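Side-chain contacts in ribosomal RNA processing protein 6 (Trypanosoma brucei brucei, PDB 4NLC), which probably degrades and trims RNA from the 3' end as an exosome-associated 3'-5' exoribonuclease, represented here by its catalytic core: residues 153-156 and 157-161; 258-261 and 262-265; 285-288 and 289-293; 299-302 and 303-307; 341-345 and 346-350. The protein carries 1 engineered substitution. All coordinates share one frame; numbering follows the deposited sequence.

Contact 1: 153-156 and 157-161; sequences EDVR and WLQKD
E153 and W157 sit one turn apart on helix 152-162, where W157 N donates to E153 O at 2.8 Å, and the same i to i+4 pattern recurs from L158 N to D154 O and from K160 N to R156 O. The indole then folds back over the turn that precedes it. With CG anti to its own carbonyl carbon (chi1 -65°), W157 lays one face against E153. Its six-membered ring receives E153 CB in a CH-pi contact, CB standing 3.8 Å from the ring centroid. E153 O lies over the same face, toward the rim, 3.1 Å above the plane. From the neighbouring position D154 brings OD1 to 3.3 Å from W157 CZ3, its carboxylate turned 35° from the ring plane, while D154 OD2 lies close to D96. H99 also stacks with the indole, and L97 of the same strand touches it, packing W157 against strand 92-100. Farther round the helix, V155 and Q159 run side by side, with V155 CG1 3.8 Å from Q159 NE2. A water links them, donating to V155 O at 2.8 Å and accepting from Q159 NE2 at 3.3 Å. The Q159 amide is held at both ends, NE2 by E263 O and OE1 by Y265 N, and R156 reaches E263 in a salt bridge. The chemistry implies two differently used helix faces: one ties the helix to the loop after helix 249-261, while the other sets D154 beside D96, consistent with the acidic centre of DEDD-family exonucleases.

Contact 2: 258-261 and 262-265; sequences RLLS and LERY
R258 to S261 make the last turn of helix 249-261, and L262 and E263 carry the chain out of it through progressively shorter-range backbone bonds. L262 N is shared weakly between R258 O at 3.1 Å and L259 O at 3.3 Å, neither bond being straight. One residue later E263 N donates to L260 O at 3.2 Å with a good angle of 157°, although it approaches from well above the carbonyl plane and misses the lone pairs. Psi then opens to the extended value of 150° at E263, and the chain departs as a strand-like loop. Among the side chains, S261 OG turns back along its own helix and donates to R258 O at 2.6 Å, in the carbonyl plane and on a lone pair. R258 O therefore gains a strong hydroxyl donor just where its amide partner is weak. L262 folds back along the turn, CG resting 3.5 Å from R258 O, and beyond the helix it packs on I45 of helix 42-46. On another side L260 and E263 meet at a slant, L260 CD1 lying 3.4 Å from E263 OE1 and 3.6 Å from E263 CD. The methyl thus covers part of a carboxylate whose strongest partner is R156, with R152 at longer, weaker range, and these arginines would be expected to stabilise its charge. Such narrowing from i+4 to i+3 bonding, with a serine hydroxyl returned to a carbonyl of the last turn, is typical of a helix C-terminus unwinding into an extended linker.

Contact 3: 285-288 and 289-293; sequences GGLS and SSQLQ
S288 and Q291 are brought together by their torsions: a chi1 of 79° swings the serine hydroxyl round to face the first turn, while Q291 starts off on the side of its own amide nitrogen (chi1 -68°) and then runs out extended, so that its carboxamide reaches back to the start of the helix. There S288 N donates to Q291 OE1 at 2.9 Å, nearly straight at 172°, in the carbonyl plane and on a lone pair. S288 OG in turn accepts, weakly, from S290 N at 3.3 Å. S288 O begins the regular bonding, taking L292 N at 3.0 Å. A water donates both to Q291 OE1, at 2.7 Å, and to G286 O, extending the grip into the approaching loop. The other end of the amide, NE2, is bonded to T327 O, which fixes the flip of the group and anchors it to the bundle. Just before the cap, L287, whose CB is directed at the helix, crosses L292 at a slant, L287 CB lying 3.9 Å from L292 CD2. L287 CD2 also rests 3.9 Å from Q291 CB. S288 and Q291 thus form a capping box in which the N3 side chain takes the N-cap amide, the serine's own capping bond being the weak one to S290 N; L287 and L292, at N' and N4, add a hydrophobic staple at the start of helix 289-309, a long helix of the HRDC region.

Contact 4: 299-302 and 303-307; sequences FNWR and DMAAR
W301 and A305 meet one turn apart on helix 289-309, a long helix of the HRDC region, and their contact illustrates how a small residue can seat a large ring. The main-chain bonds are of the ordinary alpha-helical kind: A305 N reaches W301 O at 2.8 Å, M304 N reaches N300 O, D303 N reaches F299 O, and A306 N bonds R302 O more weakly. Apolar contact belongs to the indole. CG of W301 stands anti to the backbone N (chi1 177°), and the ring runs past A305 so that the methyl lies over one face. This is a CH-pi contact, A305 CB being 3.7 Å from the centroid of the six-membered ring and only 16° off its normal. The nearest ring atoms are CZ2 and CH2, each 3.6 Å from A305 CB. Farther out, W301 is packed by L354 and I357 of helix 351-359 and by V316, which places it within the helical bundle. R302 NH1 bonds M317 O, and F299 packs on helix 275-280. Charged interactions occupy a different side. D303 and R307 form a buried i to i+4 salt bridge, and their other polar atoms reach beyond the bundle: D303 OD1 is bonded to Y105 in the exonuclease region and R307 NH1 to N15 O. D303 OD2 takes R307 NE on its syn side at 2.7 Å, within the guanidinium plane, while R307 NH2 adds a weak bond to that same oxygen at 3.3 Å.

Contact 5: 341-345 and 346-350; sequences SPVSV and AVRTN
An N-cap starts the short helix 345-349 of the HRDC region, with S344 in the capping position and V347 as its partner three residues on. S344 OG accepts from V347 N at 3.2 Å with an N-H...O angle of 163°. The same hydroxyl is bonded to V316 O, so the cap also ties this helix to helix 313-316. S344 O then takes R348 N at 3.0 Å, the first helical bond. Ahead of the cap, V343, whose CB is directed at the helix, crosses V347 at about a right angle, the two CG1 methyls of V343 and V347 lying 3.8 Å apart. V343 CG1 also touches R348 CB at 4.0 Å, and L337 of helix 333-339 packs on both V343 and R348. V347 further meets C340; the disulfide this cysteine can form with position 321 is absent here, where S321 is an engineered residue. Chemically, one hydroxyl does double duty: it satisfies an amide of the helix's first turn and donates its proton to a neighbouring carbonyl, while V343 and V347 add an apolar contact beside the cap.

In the fold
Contacts 1 and 2 belong to the exonuclease half and touch directly, the 2.8 Å salt bridge from R156 NH2 to E263 OE1 joining the loop that leaves helix 249-261 to helix 152-162. Contacts 3, 4 and 5 lie in the HRDC half. Contacts 3 and 4 share helix 289-309, their centres about 20 Å apart, one at its start and the other farther along. Contact 5 packs against contact 4, where W301 CZ2 lies 3.5 Å from N350 CB. Between the halves, the centres of contacts 1 and 4 are about 23 Å apart; their nearest atoms are about 12 Å apart and they do not touch. D154 of contact 1, next to D96, is consistent with the active centre.

Contact 1: 153-156 and 157-161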
loop_
_atom_site.group_PDB
_atom_site.type_symbol
_atom_site.label_atom_id
_atom_site.label_comp_id
_atom_site.label_asym_id
_atom_site.label_seq_id
_atom_site.Cartn_x
_atom_site.Cartn_y
_atom_site.Cartn_z
ATOM N N GLU A 153 3.181 4.091 2.860
ATOM C CA GLU A 153 2.773 2.889 2.119
ATOM C C GLU A 153 2.349 3.206 0.684
ATOM O O GLU A 153 2.737 2.492 -0.247
ATOM C CB GLU A 153 1.700 2.101 2.885
ATOM C CG GLU A 153 2.215 1.554 4.215
ATOM C CD GLU A 153 2.033 0.074 4.504
ATOM O OE1 GLU A 153 1.204 -0.259 5.384
ATOM O OE2 GLU A 153 2.769 -0.748 3.910
ATOM N N ASP A 154 1.612 4.320 0.499
ATOM C CA ASP A 154 1.120 4.759 -0.805
ATOM C C ASP A 154 2.217 4.913 -1.822
ATOM O O ASP A 154 2.075 4.441 -2.956
ATOM C CB ASP A 154 0.319 6.061 -0.679
ATOM C CG ASP A 154 -1.018 5.888 0.003
ATOM O OD1 ASP A 154 -1.271 4.802 0.546
ATOM O OD2 ASP A 154 -1.838 6.816 -0.070
ATOM N N VAL A 155 3.310 5.565 -1.411
ATOM C CA VAL A 155 4.486 5.836 -2.244
ATOM C C VAL A 155 5.027 4.501 -2.775
ATOM O O VAL A 155 5.369 4.388 -3.943
ATOM C CB VAL A 155 5.558 6.645 -1.416
ATOM C CG1 VAL A 155 6.959 6.566 -2.028
ATOM C CG2 VAL A 155 5.123 8.098 -1.232
ATOM N N ARG A 156 5.092 3.508 -1.901
ATOM C CA ARG A 156 5.588 2.169 -2.203
ATOM C C ARG A 156 4.612 1.420 -3.127
ATOM O O ARG A 156 5.017 0.861 -4.131
ATOM C CB ARG A 156 5.838 1.410 -0.880
ATOM C CG ARG A 156 7.157 1.826 -0.240
ATOM C CD ARG A 156 7.266 1.341 1.200
ATOM N NE ARG A 156 8.073 2.266 2.000
ATOM C CZ ARG A 156 9.378 2.136 2.216
ATOM N NH1 ARG A 156 10.046 1.110 1.697
ATOM N NH2 ARG A 156 10.024 3.022 2.958
ATOM N N TRP A 157 3.341 1.415 -2.782
ATOM C CA TRP A 157 2.265 0.768 -3.534
ATOM C C TRP A 157 2.236 1.202 -4.984
ATOM O O TRP A 157 2.221 0.337 -5.869
ATOM C CB TRP A 157 0.915 1.043 -2.858
ATOM C CG TRP A 157 0.785 0.425 -1.488
ATOM C CD1 TRP A 157 1.568 -0.560 -0.951
ATOM C CD2 TRP A 157 -0.206 0.738 -0.497
ATOM N NE1 TRP A 157 1.117 -0.889 0.310
ATOM C CE2 TRP A 157 0.018 -0.119 0.607
ATOM C CE3 TRP A 157 -1.300 1.621 -0.454
ATOM C CZ2 TRP A 157 -0.799 -0.105 1.751
ATOM C CZ3 TRP A 157 -2.098 1.650 0.689
ATOM C CH2 TRP A 157 -1.850 0.786 1.771
ATOM N N LEU A 158 2.283 2.550 -5.231
ATOM C CA LEU A 158 2.255 3.156 -6.565
ATOM C C LEU A 158 3.367 2.597 -7.434
ATOM O O LEU A 158 3.169 2.360 -8.617
ATOM C CB LEU A 158 2.379 4.702 -6.471
ATOM C CG LEU A 158 1.124 5.510 -6.037
ATOM C CD1 LEU A 158 1.442 7.002 -5.956
ATOM C CD2 LEU A 158 0.012 5.347 -7.009
ATOM N N GLN A 159 4.530 2.351 -6.826
ATOM C CA GLN A 159 5.684 1.796 -7.513
ATOM C C GLN A 159 5.467 0.332 -7.841
ATOM O O GLN A 159 5.512 -0.053 -9.002
ATOM C CB GLN A 159 6.975 2.003 -6.699
ATOM C CG GLN A 159 7.305 3.470 -6.465
ATOM C CD GLN A 159 8.524 3.647 -5.600
ATOM O OE1 GLN A 159 9.415 2.791 -5.551
ATOM N NE2 GLN A 159 8.620 4.794 -4.945
ATOM N N LYS A 160 5.238 -0.477 -6.822
ATOM C CA LYS A 160 5.014 -1.916 -6.942
ATOM C C LYS A 160 3.997 -2.259 -8.021
ATOM O O LYS A 160 4.259 -3.107 -8.878
ATOM C CB LYS A 160 4.541 -2.462 -5.570
ATOM C CG LYS A 160 3.918 -3.874 -5.574
ATOM C CD LYS A 160 3.395 -4.285 -4.167
ATOM C CE LYS A 160 2.130 -3.549 -3.668
ATOM N NZ LYS A 160 1.853 -3.836 -2.225
ATOM N N ASP A 161 2.834 -1.595 -7.976
ATOM C CA ASP A 161 1.713 -1.934 -8.839
ATOM C C ASP A 161 1.678 -1.248 -10.168
ATOM O O ASP A 161 1.149 -1.831 -11.108
ATOM C CB ASP A 161 0.395 -1.693 -8.093
ATOM C CG ASP A 161 0.187 -2.666 -6.937
ATOM O OD1 ASP A 161 0.202 -3.884 -7.186
ATOM O OD2 ASP A 161 -0.015 -2.196 -5.778
HETATM O O HOH W 1 5.856 6.390 -5.771
#

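Contact 2: 258-261 and 262-265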
loop_
_atom_site.group_PDB
_atom_site.type_symbol
_atom_site.label_atom_id
_atom_site.label_comp_id
_atom_site.label_asym_id
_atom_site.label_seq_id
_atom_site.Cartn_x
_atom_site.Cartn_y
_atom_site.Cartn_z
ATOM N N ARG A 258 9.075 15.393 0.200
ATOM C CA ARG A 258 9.934 15.073 -0.949
ATOM C C ARG A 258 10.843 13.875 -0.605
ATOM O O ARG A 258 10.970 12.958 -1.404
ATOM C CB ARG A 258 10.758 16.310 -1.357
ATOM C CG ARG A 258 11.909 16.043 -2.334
ATOM C CD ARG A 258 12.294 17.284 -3.118
ATOM N NE ARG A 258 12.953 18.282 -2.281
ATOM C CZ ARG A 258 12.649 19.574 -2.267
ATOM N NH1 ARG A 258 11.717 20.055 -3.084
ATOM N NH2 ARG A 258 13.291 20.403 -1.456
ATOM N N LEU A 259 11.426 13.867 0.598
ATOM C CA LEU A 259 12.237 12.765 1.099
ATOM C C LEU A 259 11.437 11.468 1.135
ATOM O O LEU A 259 11.977 10.414 0.788
ATOM C CB LEU A 259 12.830 13.101 2.479
ATOM C CG LEU A 259 13.885 14.232 2.466
ATOM C CD1 LEU A 259 14.288 14.623 3.856
ATOM C CD2 LEU A 259 15.113 13.835 1.693
ATOM N N LEU A 260 10.139 11.555 1.488
ATOM C CA LEU A 260 9.223 10.402 1.494
ATOM C C LEU A 260 8.935 9.914 0.058
ATOM O O LEU A 260 8.836 8.706 -0.164
ATOM C CB LEU A 260 7.915 10.734 2.229
ATOM C CG LEU A 260 7.016 9.548 2.577
ATOM C CD1 LEU A 260 7.684 8.627 3.586
ATOM C CD2 LEU A 260 5.695 10.012 3.104
ATOM N N SER A 261 8.834 10.843 -0.904
ATOM C CA SER A 261 8.617 10.507 -2.318
ATOM C C SER A 261 9.839 9.828 -2.939
ATOM O O SER A 261 9.698 9.154 -3.946
ATOM C CB SER A 261 8.203 11.736 -3.122
ATOM O OG SER A 261 9.301 12.578 -3.423
ATOM N N LEU A 262 11.028 9.975 -2.314
ATOM C CA LEU A 262 12.285 9.337 -2.723
ATOM C C LEU A 262 12.442 7.912 -2.171
ATOM O O LEU A 262 13.378 7.193 -2.531
ATOM C CB LEU A 262 13.482 10.226 -2.368
ATOM C CG LEU A 262 13.583 11.525 -3.190
ATOM C CD1 LEU A 262 14.574 12.477 -2.564
ATOM C CD2 LEU A 262 13.967 11.223 -4.650
ATOM N N GLU A 263 11.503 7.484 -1.337
ATOM C CA GLU A 263 11.514 6.122 -0.827
ATOM C C GLU A 263 11.141 5.152 -1.937
ATOM O O GLU A 263 10.420 5.508 -2.876
ATOM C CB GLU A 263 10.600 5.964 0.379
ATOM C CG GLU A 263 11.149 6.756 1.561
ATOM C CD GLU A 263 10.510 6.519 2.908
ATOM O OE1 GLU A 263 9.487 5.803 2.971
ATOM O OE2 GLU A 263 11.005 7.101 3.897
ATOM N N ARG A 264 11.686 3.945 -1.847
ATOM C CA ARG A 264 11.491 2.921 -2.855
ATOM C C ARG A 264 10.753 1.744 -2.293
ATOM O O ARG A 264 10.986 1.339 -1.145
ATOM C CB ARG A 264 12.839 2.390 -3.349
ATOM C CG ARG A 264 13.720 3.384 -4.051
ATOM C CD ARG A 264 15.041 2.732 -4.409
ATOM N NE ARG A 264 15.899 2.578 -3.238
ATOM C CZ ARG A 264 16.096 1.432 -2.600
ATOM N NH1 ARG A 264 15.509 0.316 -3.024
ATOM N NH2 ARG A 264 16.891 1.386 -1.540
ATOM N N TYR A 265 9.907 1.151 -3.141
ATOM C CA TYR A 265 9.254 -0.091 -2.826
ATOM C C TYR A 265 10.364 -1.185 -2.879
ATOM O O TYR A 265 11.201 -1.191 -3.787
ATOM C CB TYR A 265 8.165 -0.426 -3.882
ATOM C CG TYR A 265 7.616 -1.829 -3.683
ATOM C CD1 TYR A 265 6.787 -2.126 -2.601
ATOM C CD2 TYR A 265 8.071 -2.891 -4.460
ATOM C CE1 TYR A 265 6.394 -3.438 -2.323
ATOM C CE2 TYR A 265 7.663 -4.202 -4.206
ATOM C CZ TYR A 265 6.814 -4.468 -3.143
ATOM O OH TYR A 265 6.382 -5.747 -2.889
#

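Contact 3: 285-288 and 289-293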
loop_
_atom_site.group_PDB
_atom_site.type_symbol
_atom_site.label_atom_id
_atom_site.label_comp_id
_atom_site.label_asym_id
_atom_site.label_seq_id
_atom_site.Cartn_x
_atom_site.Cartn_y
_atom_site.Cartn_z
ATOM N N GLY A 285 10.502 -19.829 23.179
ATOM C CA GLY A 285 10.965 -20.283 24.486
ATOM C C GLY A 285 10.208 -21.543 24.867
ATOM O O GLY A 285 9.035 -21.693 24.501
ATOM N N GLY A 286 10.886 -22.448 25.573
ATOM C CA GLY A 286 10.322 -23.723 26.006
ATOM C C GLY A 286 10.484 -24.824 24.974
ATOM O O GLY A 286 9.977 -25.930 25.168
ATOM N N LEU A 287 11.224 -24.547 23.883
ATOM C CA LEU A 287 11.450 -25.516 22.810
ATOM C C LEU A 287 12.810 -26.220 22.879
ATOM O O LEU A 287 13.831 -25.603 23.180
ATOM C CB LEU A 287 11.249 -24.853 21.421
ATOM C CG LEU A 287 9.808 -24.373 21.054
ATOM C CD1 LEU A 287 9.711 -24.011 19.567
ATOM C CD2 LEU A 287 8.764 -25.442 21.379
ATOM N N SER A 288 12.824 -27.498 22.535
ATOM C CA SER A 288 14.047 -28.279 22.464
ATOM C C SER A 288 14.734 -27.879 21.138
ATOM O O SER A 288 14.108 -27.164 20.338
ATOM C CB SER A 288 13.712 -29.767 22.456
ATOM O OG SER A 288 13.302 -30.184 21.165
ATOM N N SER A 289 15.992 -28.328 20.898
ATOM C CA SER A 289 16.698 -27.990 19.658
ATOM C C SER A 289 15.993 -28.543 18.425
ATOM O O SER A 289 16.010 -27.900 17.379
ATOM C CB SER A 289 18.160 -28.437 19.704
ATOM O OG SER A 289 18.294 -29.829 19.934
ATOM N N SER A 290 15.330 -29.706 18.546
ATOM C CA SER A 290 14.639 -30.279 17.396
ATOM C C SER A 290 13.329 -29.558 17.098
ATOM O O SER A 290 12.919 -29.509 15.939
ATOM C CB SER A 290 14.422 -31.773 17.581
ATOM O OG SER A 290 13.604 -31.991 18.716
ATOM N N GLN A 291 12.698 -28.967 18.126
ATOM C CA GLN A 291 11.455 -28.206 17.972
ATOM C C GLN A 291 11.777 -26.847 17.365
ATOM O O GLN A 291 10.981 -26.312 16.599
ATOM C CB GLN A 291 10.744 -28.055 19.322
ATOM C CG GLN A 291 10.195 -29.394 19.842
ATOM C CD GLN A 291 9.649 -29.288 21.228
ATOM O OE1 GLN A 291 10.321 -28.849 22.163
ATOM N NE2 GLN A 291 8.453 -29.790 21.413
ATOM N N LEU A 292 12.961 -26.308 17.685
ATOM C CA LEU A 292 13.451 -25.045 17.142
ATOM C C LEU A 292 13.776 -25.208 15.659
ATOM O O LEU A 292 13.489 -24.308 14.869
ATOM C CB LEU A 292 14.678 -24.534 17.926
ATOM C CG LEU A 292 14.403 -23.948 19.319
ATOM C CD1 LEU A 292 15.699 -23.721 20.092
ATOM C CD2 LEU A 292 13.586 -22.665 19.243
ATOM N N GLN A 293 14.371 -26.356 15.283
ATOM C CA GLN A 293 14.703 -26.681 13.885
ATOM C C GLN A 293 13.413 -26.788 13.075
ATOM O O GLN A 293 13.342 -26.250 11.963
ATOM C CB GLN A 293 15.532 -27.981 13.804
ATOM C CG GLN A 293 15.908 -28.434 12.390
ATOM C CD GLN A 293 16.553 -29.809 12.369
ATOM O OE1 GLN A 293 17.388 -30.161 13.213
ATOM N NE2 GLN A 293 16.208 -30.606 11.376
HETATM O O HOH W 2 10.028 -28.559 24.838
#

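Contact 4: 299-302 and 303-307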
loop_
_atom_site.group_PDB
_atom_site.type_symbol
_atom_site.label_atom_id
_atom_site.label_comp_id
_atom_site.label_asym_id
_atom_site.label_seq_id
_atom_site.Cartn_x
_atom_site.Cartn_y
_atom_site.Cartn_z
ATOM N N PHE A 299 8.437 -22.430 9.009
ATOM C CA PHE A 299 8.345 -21.017 8.696
ATOM C C PHE A 299 8.943 -20.711 7.322
ATOM O O PHE A 299 8.359 -19.940 6.566
ATOM C CB PHE A 299 8.968 -20.145 9.810
ATOM C CG PHE A 299 8.625 -18.679 9.638
ATOM C CD1 PHE A 299 9.376 -17.861 8.794
ATOM C CD2 PHE A 299 7.505 -18.135 10.254
ATOM C CE1 PHE A 299 9.025 -16.517 8.594
ATOM C CE2 PHE A 299 7.174 -16.787 10.074
ATOM C CZ PHE A 299 7.930 -15.990 9.239
ATOM N N ASN A 300 10.090 -21.314 6.995
ATOM C CA ASN A 300 10.736 -21.095 5.695
ATOM C C ASN A 300 9.960 -21.733 4.577
ATOM O O ASN A 300 9.857 -21.133 3.512
ATOM C CB ASN A 300 12.203 -21.507 5.706
ATOM C CG ASN A 300 13.016 -20.536 6.506
ATOM O OD1 ASN A 300 12.519 -19.490 6.936
ATOM N ND2 ASN A 300 14.274 -20.842 6.721
ATOM N N TRP A 301 9.346 -22.908 4.846
ATOM C CA TRP A 301 8.466 -23.564 3.889
ATOM C C TRP A 301 7.211 -22.672 3.658
ATOM O O TRP A 301 6.764 -22.515 2.514
ATOM C CB TRP A 301 8.033 -24.954 4.387
ATOM C CG TRP A 301 7.066 -25.584 3.438
ATOM C CD1 TRP A 301 7.377 -26.271 2.303
ATOM C CD2 TRP A 301 5.641 -25.393 3.413
ATOM N NE1 TRP A 301 6.236 -26.545 1.589
ATOM C CE2 TRP A 301 5.154 -26.027 2.252
ATOM C CE3 TRP A 301 4.723 -24.765 4.276
ATOM C CZ2 TRP A 301 3.789 -26.083 1.943
ATOM C CZ3 TRP A 301 3.371 -24.804 3.962
ATOM C CH2 TRP A 301 2.915 -25.466 2.813
ATOM N N ARG A 302 6.640 -22.126 4.746
ATOM C CA ARG A 302 5.431 -21.301 4.702
ATOM C C ARG A 302 5.634 -20.083 3.828
ATOM O O ARG A 302 4.725 -19.721 3.081
ATOM C CB ARG A 302 4.924 -20.941 6.121
ATOM C CG ARG A 302 3.549 -20.287 6.133
ATOM C CD ARG A 302 3.151 -19.803 7.512
ATOM N NE ARG A 302 3.967 -18.672 7.916
ATOM C CZ ARG A 302 3.512 -17.603 8.549
ATOM N NH1 ARG A 302 2.236 -17.519 8.889
ATOM N NH2 ARG A 302 4.327 -16.609 8.842
ATOM N N ASP A 303 6.835 -19.491 3.869
ATOM C CA ASP A 303 7.149 -18.344 3.027
ATOM C C ASP A 303 7.277 -18.762 1.552
ATOM O O ASP A 303 6.726 -18.086 0.701
ATOM C CB ASP A 303 8.381 -17.590 3.528
ATOM C CG ASP A 303 8.568 -16.281 2.780
ATOM O OD1 ASP A 303 7.905 -15.286 3.145
ATOM O OD2 ASP A 303 9.347 -16.265 1.814
ATOM N N MET A 304 7.963 -19.873 1.260
ATOM C CA MET A 304 8.094 -20.419 -0.100
ATOM C C MET A 304 6.706 -20.734 -0.709
ATOM O O MET A 304 6.390 -20.252 -1.792
ATOM C CB MET A 304 9.007 -21.668 -0.121
ATOM C CG MET A 304 10.478 -21.333 0.073
ATOM S SD MET A 304 11.640 -22.742 0.220
ATOM C CE MET A 304 12.854 -22.285 -1.048
ATOM N N ALA A 305 5.857 -21.455 0.037
ATOM C CA ALA A 305 4.511 -21.812 -0.391
ATOM C C ALA A 305 3.621 -20.571 -0.600
ATOM O O ALA A 305 2.733 -20.590 -1.453
ATOM C CB ALA A 305 3.884 -22.753 0.618
ATOM N N ALA A 306 3.877 -19.497 0.163
ATOM C CA ALA A 306 3.132 -18.242 0.079
ATOM C C ALA A 306 3.451 -17.538 -1.243
ATOM O O ALA A 306 2.544 -17.001 -1.882
ATOM C CB ALA A 306 3.486 -17.350 1.258
ATOM N N ARG A 307 4.740 -17.568 -1.645
ATOM C CA ARG A 307 5.277 -17.020 -2.892
ATOM C C ARG A 307 4.680 -17.704 -4.123
ATOM O O ARG A 307 4.210 -17.030 -5.055
ATOM C CB ARG A 307 6.809 -17.101 -2.908
ATOM C CG ARG A 307 7.443 -16.086 -1.969
ATOM C CD ARG A 307 8.946 -16.256 -1.899
ATOM N NE ARG A 307 9.524 -15.498 -0.788
ATOM C CZ ARG A 307 10.153 -14.330 -0.885
ATOM N NH1 ARG A 307 10.286 -13.729 -2.065
ATOM N NH2 ARG A 307 10.630 -13.741 0.196
#

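Contact 5: 341-345 and 346-350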
loop_
_atom_site.group_PDB
_atom_site.type_symbol
_atom_site.label_atom_id
_atom_site.label_comp_id
_atom_site.label_asym_id
_atom_site.label_seq_id
_atom_site.Cartn_x
_atom_site.Cartn_y
_atom_site.Cartn_z
ATOM N N SER A 341 -5.198 -26.073 11.381
ATOM C CA SER A 341 -6.589 -25.583 11.287
ATOM C C SER A 341 -6.678 -24.047 11.496
ATOM O O SER A 341 -6.107 -23.568 12.484
ATOM C CB SER A 341 -7.494 -26.315 12.281
ATOM O OG SER A 341 -7.355 -27.725 12.190
ATOM N N PRO A 342 -7.327 -23.242 10.602
ATOM C CA PRO A 342 -8.036 -23.608 9.351
ATOM C C PRO A 342 -7.089 -23.985 8.211
ATOM O O PRO A 342 -6.172 -23.229 7.895
ATOM C CB PRO A 342 -8.892 -22.369 9.051
ATOM C CG PRO A 342 -8.152 -21.223 9.673
ATOM C CD PRO A 342 -7.372 -21.784 10.846
ATOM N N VAL A 343 -7.296 -25.182 7.620
ATOM C CA VAL A 343 -6.417 -25.756 6.599
ATOM C C VAL A 343 -6.578 -25.105 5.218
ATOM O O VAL A 343 -7.612 -25.251 4.570
ATOM C CB VAL A 343 -6.505 -27.304 6.511
ATOM C CG1 VAL A 343 -5.452 -27.859 5.552
ATOM C CG2 VAL A 343 -6.353 -27.951 7.884
ATOM N N SER A 344 -5.502 -24.478 4.729
ATOM C CA SER A 344 -5.492 -23.896 3.387
ATOM C C SER A 344 -5.262 -25.001 2.344
ATOM O O SER A 344 -4.855 -26.119 2.695
ATOM C CB SER A 344 -4.406 -22.828 3.273
ATOM O OG SER A 344 -3.111 -23.403 3.174
ATOM N N VAL A 345 -5.507 -24.687 1.067
ATOM C CA VAL A 345 -5.266 -25.609 -0.037
ATOM C C VAL A 345 -3.751 -25.909 -0.111
ATOM O O VAL A 345 -3.380 -27.078 -0.150
ATOM C CB VAL A 345 -5.899 -25.100 -1.363
ATOM C CG1 VAL A 345 -5.328 -25.814 -2.589
ATOM C CG2 VAL A 345 -7.416 -25.254 -1.319
ATOM N N ALA A 346 -2.897 -24.865 0.003
ATOM C CA ALA A 346 -1.429 -24.959 0.014
ATOM C C ALA A 346 -0.933 -26.031 1.009
ATOM O O ALA A 346 -0.123 -26.886 0.633
ATOM C CB ALA A 346 -0.815 -23.598 0.350
ATOM N N VAL A 347 -1.472 -26.014 2.244
ATOM C CA VAL A 347 -1.141 -26.971 3.301
ATOM C C VAL A 347 -1.682 -28.378 2.960
ATOM O O VAL A 347 -0.933 -29.356 3.052
ATOM C CB VAL A 347 -1.621 -26.475 4.692
ATOM C CG1 VAL A 347 -1.678 -27.615 5.708
ATOM C CG2 VAL A 347 -0.743 -25.337 5.202
ATOM N N ARG A 348 -2.969 -28.471 2.563
ATOM C CA ARG A 348 -3.587 -29.765 2.230
ATOM C C ARG A 348 -2.867 -30.466 1.078
ATOM O O ARG A 348 -2.603 -31.661 1.175
ATOM C CB ARG A 348 -5.089 -29.614 1.935
ATOM C CG ARG A 348 -5.843 -30.954 1.907
ATOM C CD ARG A 348 -7.354 -30.800 2.019
ATOM N NE ARG A 348 -7.787 -30.537 3.398
ATOM C CZ ARG A 348 -8.041 -31.475 4.310
ATOM N NH1 ARG A 348 -7.893 -32.761 4.010
ATOM N NH2 ARG A 348 -8.433 -31.135 5.529
ATOM N N THR A 349 -2.505 -29.714 0.019
ATOM C CA THR A 349 -1.824 -30.286 -1.144
ATOM C C THR A 349 -0.374 -30.676 -0.797
ATOM O O THR A 349 0.097 -31.696 -1.295
ATOM C CB THR A 349 -1.968 -29.401 -2.420
ATOM O OG1 THR A 349 -1.141 -29.913 -3.456
ATOM C CG2 THR A 349 -1.582 -27.974 -2.210
ATOM N N ASN A 350 0.285 -29.934 0.104
ATOM C CA ASN A 350 1.669 -30.216 0.510
ATOM C C ASN A 350 1.838 -30.782 1.925
ATOM O O ASN A 350 2.922 -30.676 2.492
ATOM C CB ASN A 350 2.536 -28.969 0.323
ATOM C CG ASN A 350 2.555 -28.475 -1.096
ATOM O OD1 ASN A 350 1.815 -27.563 -1.468
ATOM N ND2 ASN A 350 3.344 -29.117 -1.935
#